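Glutamate ABC superfamily ATP binding cassette transporter, binding protein (Enterococcus faecium DO, PDB 5EYF) binds glutamate and probably delivers it to an ABC transporter for uptake, as a family 3 bacterial extracellular solute-binding protein. Local coordinates at residues 80-88 with 197-205; 103-111 with 170-181. All coordinates share one frame; numbering follows the deposited sequence. Where two conformers were deposited one is given.

Contact 1: residues 80-88 with 197-205. With MG (magnesium ion), chain D; GLU (glutamic acid), chain E.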
# COMPACT_ATOMS: atom_id res chain seq x y z
N ASP B 80 23.18 0.10 11.51
CA ASP B 80 22.91 1.45 11.03
C ASP B 80 21.48 1.60 10.53
O ASP B 80 20.94 2.72 10.51
CB ASP B 80 23.87 1.80 9.87
CG ASP B 80 25.33 1.75 10.29
OD1 ASP B 80 25.65 2.08 11.48
OD2 ASP B 80 26.16 1.36 9.42
N ALA B 81 20.87 0.51 10.09
CA ALA B 81 19.53 0.57 9.52
C ALA B 81 18.91 -0.81 9.63
O ALA B 81 19.63 -1.82 9.58
CB ALA B 81 19.57 1.04 8.05
N ILE B 82 17.57 -0.84 9.76
CA ILE B 82 16.79 -2.07 9.70
C ILE B 82 16.16 -2.17 8.32
O ILE B 82 15.40 -1.28 7.92
CB ILE B 82 15.68 -2.12 10.75
CG1 ILE B 82 16.20 -1.96 12.17
CG2 ILE B 82 14.91 -3.42 10.59
CD1 ILE B 82 15.03 -1.65 13.16
N ILE B 83 16.45 -3.24 7.59
CA ILE B 83 15.66 -3.56 6.40
C ILE B 83 15.24 -5.02 6.57
O ILE B 83 16.00 -5.95 6.29
CB ILE B 83 16.40 -3.27 5.08
CG1 ILE B 83 15.42 -3.38 3.90
CG2 ILE B 83 17.68 -4.09 4.85
CD1 ILE B 83 16.05 -2.87 2.60
N ALA B 84 14.03 -5.22 7.07
CA ALA B 84 13.65 -6.52 7.61
C ALA B 84 12.14 -6.59 7.68
O ALA B 84 11.57 -6.59 8.77
CB ALA B 84 14.27 -6.75 9.02
N THR B 85 11.48 -6.60 6.51
CA THR B 85 10.02 -6.70 6.37
C THR B 85 9.28 -5.86 7.41
O THR B 85 8.33 -6.31 8.05
CB THR B 85 9.54 -8.16 6.42
OG1 THR B 85 9.83 -8.77 7.70
CG2 THR B 85 10.21 -8.98 5.33
N MSE B 86 9.71 -4.61 7.57
CA MSE B 86 9.22 -3.78 8.68
C MSE B 86 8.20 -2.74 8.26
O MSE B 86 8.52 -1.82 7.53
CB MSE B 86 10.39 -3.07 9.34
CG MSE B 86 9.98 -2.42 10.67
SE MSE B 86 11.62 -1.80 11.52
CE MSE B 86 10.85 -0.93 13.06
N THR B 87 6.98 -2.88 8.76
CA THR B 87 5.93 -1.95 8.38
C THR B 87 6.12 -0.60 9.07
O THR B 87 6.46 -0.52 10.27
CB THR B 87 4.57 -2.55 8.77
OG1 THR B 87 4.41 -3.79 8.07
CG2 THR B 87 3.41 -1.61 8.42
N ILE B 88 5.86 0.46 8.31
CA ILE B 88 5.82 1.82 8.83
C ILE B 88 4.52 2.01 9.61
O ILE B 88 3.42 1.86 9.05
CB ILE B 88 5.91 2.84 7.68
CG1 ILE B 88 7.21 2.64 6.91
CG2 ILE B 88 5.86 4.26 8.23
CD1 ILE B 88 7.35 3.57 5.76
N ASN B 197 -2.92 -2.98 5.17
CA ASN B 197 -1.80 -2.55 4.35
C ASN B 197 -0.54 -2.57 5.21
O ASN B 197 -0.56 -2.12 6.35
CB ASN B 197 -2.05 -1.14 3.81
CG ASN B 197 -3.21 -1.12 2.87
OD1 ASN B 197 -3.43 -2.07 2.12
ND2 ASN B 197 -3.99 -0.06 2.93
N GLU B 198 0.55 -3.12 4.67
CA GLU B 198 1.82 -3.24 5.39
C GLU B 198 2.91 -2.65 4.51
O GLU B 198 3.65 -3.39 3.87
CB GLU B 198 2.14 -4.69 5.75
CG GLU B 198 1.06 -5.42 6.58
CD GLU B 198 0.94 -4.94 8.01
OE1 GLU B 198 1.93 -4.53 8.63
OE2 GLU B 198 -0.17 -5.00 8.57
N PRO B 199 3.01 -1.33 4.45
CA PRO B 199 4.10 -0.71 3.66
C PRO B 199 5.43 -0.84 4.38
O PRO B 199 5.56 -0.41 5.53
CB PRO B 199 3.68 0.76 3.54
CG PRO B 199 2.79 0.97 4.75
CD PRO B 199 2.10 -0.32 5.02
N TYR B 200 6.42 -1.45 3.73
CA TYR B 200 7.72 -1.61 4.39
C TYR B 200 8.58 -0.37 4.21
O TYR B 200 8.66 0.20 3.12
CB TYR B 200 8.49 -2.79 3.79
CG TYR B 200 7.89 -4.16 3.95
CD1 TYR B 200 6.81 -4.39 4.80
CD2 TYR B 200 8.45 -5.23 3.27
CE1 TYR B 200 6.29 -5.67 4.94
CE2 TYR B 200 7.95 -6.51 3.40
CZ TYR B 200 6.87 -6.72 4.24
OH TYR B 200 6.39 -8.02 4.37
N GLY B 201 9.27 0.00 5.29
CA GLY B 201 10.26 1.06 5.24
C GLY B 201 11.56 0.58 5.85
O GLY B 201 11.62 -0.45 6.54
N ILE B 202 12.62 1.33 5.56
CA ILE B 202 13.92 1.12 6.19
C ILE B 202 13.96 1.97 7.45
O ILE B 202 13.78 3.19 7.38
CB ILE B 202 15.07 1.48 5.24
CG1 ILE B 202 15.02 0.55 4.04
CG2 ILE B 202 16.47 1.45 5.96
CD1 ILE B 202 15.92 1.06 2.85
N ALA B 203 14.23 1.34 8.61
CA ALA B 203 14.24 2.09 9.85
C ALA B 203 15.65 2.54 10.18
O ALA B 203 16.61 1.77 10.09
CB ALA B 203 13.67 1.24 10.98
N ILE B 204 15.76 3.80 10.61
CA ILE B 204 17.02 4.43 10.98
C ILE B 204 16.83 5.09 12.34
O ILE B 204 15.74 5.59 12.66
CB ILE B 204 17.45 5.43 9.88
CG1 ILE B 204 17.71 4.65 8.56
CG2 ILE B 204 18.63 6.32 10.30
CD1 ILE B 204 18.00 5.51 7.37
N ASN B 205 17.85 5.03 13.20
CA ASN B 205 17.67 5.61 14.52
C ASN B 205 17.40 7.11 14.41
O ASN B 205 17.80 7.77 13.44
CB ASN B 205 18.92 5.37 15.39
CG ASN B 205 18.65 5.55 16.86
OD1 ASN B 205 17.50 5.56 17.30
ND2 ASN B 205 19.71 5.72 17.64
MG MG D . -2.82 -2.92 0.30
N GLU E . 5.58 -6.36 8.39
CA GLU E . 5.01 -6.74 9.69
C GLU E . 5.68 -5.95 10.81
O GLU E . 6.58 -5.14 10.57
CB GLU E . 5.14 -8.25 9.95
CG GLU E . 6.52 -8.84 9.65
CD GLU E . 7.61 -8.48 10.66
OE1 GLU E . 8.77 -8.44 10.25
OE2 GLU E . 7.32 -8.32 11.87
OXT GLU E . 5.30 -6.08 11.99
O HOH W 1 20.55 4.42 12.63
O HOH W 2 12.02 -3.22 6.35
O HOH W 3 -0.85 -2.69 0.83
O HOH W 4 -2.85 -4.76 1.29
O HOH W 5 -4.71 -3.31 -0.47
O HOH W 6 -2.97 -1.01 -0.56

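Contact 2: residues 103-111 with 170-181. With GLU (glutamic acid), chain E.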
# COMPACT_ATOMS: atom_id res chain seq x y z
N PHE B 103 8.29 -1.50 -0.34
CA PHE B 103 7.52 -2.70 -0.66
C PHE B 103 6.12 -2.52 -0.06
O PHE B 103 6.00 -2.03 1.06
CB PHE B 103 8.18 -3.98 -0.09
CG PHE B 103 7.56 -5.26 -0.60
CD1 PHE B 103 8.03 -5.88 -1.75
CD2 PHE B 103 6.46 -5.84 0.06
CE1 PHE B 103 7.44 -7.04 -2.24
CE2 PHE B 103 5.89 -7.02 -0.41
CZ PHE B 103 6.37 -7.62 -1.57
N ASP B 104 5.10 -2.98 -0.78
CA ASP B 104 3.71 -2.80 -0.39
C ASP B 104 3.07 -4.16 -0.06
O ASP B 104 2.50 -4.81 -0.93
CB ASP B 104 3.00 -2.09 -1.55
CG ASP B 104 1.71 -1.44 -1.16
OD1 ASP B 104 1.37 -1.49 0.03
OD2 ASP B 104 1.06 -0.83 -2.06
N ALA B 105 3.17 -4.59 1.20
CA ALA B 105 2.62 -5.87 1.62
C ALA B 105 1.23 -5.67 2.24
O ALA B 105 0.69 -4.57 2.30
CB ALA B 105 3.58 -6.59 2.58
N GLY B 106 0.65 -6.76 2.74
CA GLY B 106 -0.59 -6.69 3.49
C GLY B 106 -0.80 -7.97 4.23
O GLY B 106 -0.40 -9.03 3.76
N GLN B 107 -1.42 -7.89 5.40
CA GLN B 107 -1.58 -9.11 6.20
C GLN B 107 -2.57 -10.07 5.56
O GLN B 107 -3.58 -9.66 4.99
CB GLN B 107 -2.00 -8.76 7.62
CG GLN B 107 -1.87 -9.96 8.56
CD GLN B 107 -1.96 -9.55 10.01
OE1 GLN B 107 -1.68 -8.41 10.34
NE2 GLN B 107 -2.37 -10.47 10.88
N ALA B 108 -2.30 -11.37 5.69
CA ALA B 108 -3.10 -12.38 5.02
C ALA B 108 -3.14 -13.65 5.86
O ALA B 108 -2.54 -13.72 6.93
CB ALA B 108 -2.57 -12.72 3.61
N LEU B 109 -3.88 -14.64 5.36
CA LEU B 109 -4.08 -15.92 6.03
C LEU B 109 -3.56 -17.05 5.17
O LEU B 109 -3.81 -17.10 3.97
CB LEU B 109 -5.55 -16.21 6.27
CG LEU B 109 -6.34 -15.28 7.17
CD1 LEU B 109 -7.77 -15.78 7.34
CD2 LEU B 109 -5.66 -15.09 8.52
N LEU B 110 -2.90 -18.01 5.81
CA LEU B 110 -2.49 -19.26 5.19
C LEU B 110 -3.23 -20.41 5.87
O LEU B 110 -3.24 -20.48 7.11
CB LEU B 110 -0.97 -19.45 5.33
CG LEU B 110 -0.31 -20.67 4.67
CD1 LEU B 110 -0.07 -20.36 3.22
CD2 LEU B 110 1.00 -21.07 5.37
N VAL B 111 -3.86 -21.27 5.08
CA VAL B 111 -4.61 -22.42 5.59
C VAL B 111 -4.26 -23.64 4.75
O VAL B 111 -3.72 -23.53 3.65
CB VAL B 111 -6.15 -22.17 5.55
CG1 VAL B 111 -6.53 -20.97 6.41
CG2 VAL B 111 -6.62 -21.94 4.13
N ALA B 170 -5.29 -21.50 11.09
CA ALA B 170 -4.79 -20.58 10.09
C ALA B 170 -3.53 -19.93 10.63
O ALA B 170 -3.38 -19.79 11.84
CB ALA B 170 -5.82 -19.48 9.73
N MSE B 171 -2.60 -19.61 9.73
CA MSE B 171 -1.42 -18.85 10.10
C MSE B 171 -1.53 -17.47 9.47
O MSE B 171 -2.02 -17.35 8.35
CB MSE B 171 -0.14 -19.57 9.64
CG MSE B 171 1.10 -18.73 9.78
SE MSE B 171 2.63 -19.79 9.25
CE MSE B 171 3.97 -18.35 9.50
N THR B 172 -1.08 -16.45 10.19
CA THR B 172 -1.13 -15.09 9.67
C THR B 172 0.20 -14.37 9.81
O THR B 172 0.92 -14.53 10.81
CB THR B 172 -2.27 -14.30 10.36
OG1 THR B 172 -2.48 -13.08 9.64
CG2 THR B 172 -1.97 -13.97 11.82
N THR B 173 0.55 -13.62 8.75
CA THR B 173 1.62 -12.64 8.73
C THR B 173 1.49 -12.01 7.35
O THR B 173 0.42 -12.12 6.73
CB THR B 173 3.02 -13.24 9.00
OG1 THR B 173 4.02 -12.20 8.95
CG2 THR B 173 3.42 -14.32 8.00
N ASP B 174 2.51 -11.30 6.88
CA ASP B 174 2.35 -10.56 5.64
C ASP B 174 2.21 -11.53 4.47
O ASP B 174 2.87 -12.57 4.42
CB ASP B 174 3.55 -9.66 5.38
CG ASP B 174 3.73 -8.56 6.43
OD1 ASP B 174 2.77 -8.30 7.21
OD2 ASP B 174 4.86 -7.96 6.48
N ASN B 175 1.39 -11.15 3.49
CA ASN B 175 1.18 -12.00 2.32
C ASN B 175 2.48 -12.43 1.66
O ASN B 175 2.65 -13.61 1.34
CB ASN B 175 0.27 -11.30 1.31
CG ASN B 175 0.77 -9.92 0.84
OD1 ASN B 175 1.70 -9.30 1.38
ND2 ASN B 175 0.11 -9.45 -0.18
N ALA B 176 3.43 -11.50 1.48
CA ALA B 176 4.67 -11.83 0.78
C ALA B 176 5.51 -12.83 1.56
O ALA B 176 6.26 -13.61 0.96
CB ALA B 176 5.52 -10.58 0.53
N ILE B 177 5.40 -12.80 2.89
CA ILE B 177 6.11 -13.76 3.72
C ILE B 177 5.44 -15.12 3.62
O ILE B 177 6.12 -16.15 3.48
CB ILE B 177 6.17 -13.26 5.17
CG1 ILE B 177 6.95 -11.94 5.21
CG2 ILE B 177 6.78 -14.35 6.08
CD1 ILE B 177 6.93 -11.24 6.56
N LEU B 178 4.10 -15.15 3.66
CA LEU B 178 3.37 -16.41 3.54
C LEU B 178 3.62 -17.05 2.19
O LEU B 178 3.66 -18.28 2.09
CB LEU B 178 1.87 -16.17 3.73
CG LEU B 178 1.45 -15.83 5.15
CD1 LEU B 178 -0.03 -15.51 5.18
CD2 LEU B 178 1.78 -16.97 6.08
N LEU B 179 3.76 -16.24 1.14
CA LEU B 179 4.15 -16.79 -0.15
C LEU B 179 5.47 -17.53 -0.06
O LEU B 179 5.62 -18.60 -0.66
CB LEU B 179 4.24 -15.68 -1.20
CG LEU B 179 2.94 -15.25 -1.88
CD1 LEU B 179 3.23 -14.19 -2.91
CD2 LEU B 179 2.23 -16.43 -2.51
N GLY B 180 6.45 -16.97 0.65
CA GLY B 180 7.71 -17.66 0.84
C GLY B 180 7.54 -19.01 1.49
O GLY B 180 8.35 -19.92 1.28
N ILE B 181 6.47 -19.16 2.26
CA ILE B 181 6.15 -20.43 2.90
C ILE B 181 5.29 -21.32 2.00
O ILE B 181 5.47 -22.53 1.97
CB ILE B 181 5.47 -20.16 4.25
CG1 ILE B 181 6.37 -19.31 5.15
CG2 ILE B 181 5.08 -21.49 4.92
CD1 ILE B 181 5.64 -18.65 6.30
N GLU E . 5.58 -6.36 8.39
CA GLU E . 5.01 -6.74 9.69
C GLU E . 5.68 -5.95 10.81
O GLU E . 6.58 -5.14 10.57
CB GLU E . 5.14 -8.25 9.95
CG GLU E . 6.52 -8.84 9.65
CD GLU E . 7.61 -8.48 10.66
OE1 GLU E . 8.77 -8.44 10.25
OE2 GLU E . 7.32 -8.32 11.87
OXT GLU E . 5.30 -6.08 11.99
O HOH W 7 1.30 -7.15 -1.72

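Contact 1: residues 80-88 with 197-205
The selenium of selenomethionine M86 rests 3.7 Å from the CB of A203, and CD1 of I82 reaches the same methyl, so two side chains converge on one small residue. The M86 chain gets there fully extended, with CG anti to the backbone N (chi1 -168°). I83 and I202 lie side by side and point the same way, CD1 of I83 being 3.9 Å from CG1 of I202, while the CB of A81 touches CG2 of I202. Next to this apolar patch, T85 lies over one face of the Y200 ring: its CA is 3.7 Å from the ring centroid and nearly on the ring normal, a CH-pi contact.

Backbone bonds tie the segments in two short ladders. I82 and A203 form an antiparallel hydrogen-bonded pair. Farther on, the register shifts by two, and G201 N donates to M86 O while I88 N donates to P199 O. Between the ladders one water accepts from A84 N and M86 N and donates to G201 O, bridging the two segments where they are not directly paired.

At the polar edge, residues 83-88 meet strand 198-205 at the ligand site of the periplasmic-binding-protein fold. T87 OG1 donates to the anti lone pair of E198 OE1 at 2.6 Å and accepts from the amino group of the bound glutamate. T85 O also takes that amino group, at 2.8 Å from the ligand N. T87 N donates to the ligand's alpha-carboxylate O, almost straight (174°), and T85 OG1 to its side-chain OE1, so this loop holds both ends of the amino acid. Y200 OH hydrogen-bonds D174 OD2.

Strand 16-21 pairs with 81-82; I83 and I202 also pack against helix 41-54, and I82 and M86 against helix 70-75.

Contact 2: residues 103-111 with 170-181
N175, the first residue of helix 175-182, pairs with G106 twice, by backbone and by side chain: its backbone N donates to G106 O at 2.8 Å, and its side-chain OD1 accepts from G106 N at 3.1 Å. Torsion chi1 of 56° places CG between the backbone N and the carbonyl carbon, folding the amide back over G106, whose N-H comes from above the plane of the N175 side-chain carbonyl, 60° out of it and not on a lone pair. The chain turns a corner at T173 before this helix, next to an antiparallel strand pair in the mixed sheet of the periplasmic-binding-protein fold. Strand 107-111 runs against 170-172 at 149°, with L110 and M171 exchanging two backbone bonds.

The helix then covers one side of the strand: L178 lays CD1 against A108 and CD2 3.8 Å from L110 CB, and A176 CB meets the F103 ring obliquely. D174, at the N-cap position, gives its carboxylate instead to the ligand, whose amino N lies 2.6 Å from OD2.

T172 OG1 both gives and takes: it donates to A108 O at 2.8 Å, and Q107 NE2, its amide nearly coplanar with the acceptor, donates to it at 2.9 Å.

The two contacts are nested along the chain: contact 2 lies entirely within the loop closed by contact 1, and their centres are about 17 Å apart. Strands 103-112 and 198-205 are antiparallel neighbours in one mixed sheet, where Y200 N and F103 O probably hydrogen-bond. Through 80-88, contact 1 also reaches strand 81-82 at the edge of the parallel sheet, linking it to strand 198-205, whereas contact 2 carries the mixed sheet on to strand 170-172. Both touch the same glutamate, which illustrates the family's principle of a ligand held between two lobes: residues far apart in sequence meet at one amino group, consistent with lobe closure upon binding.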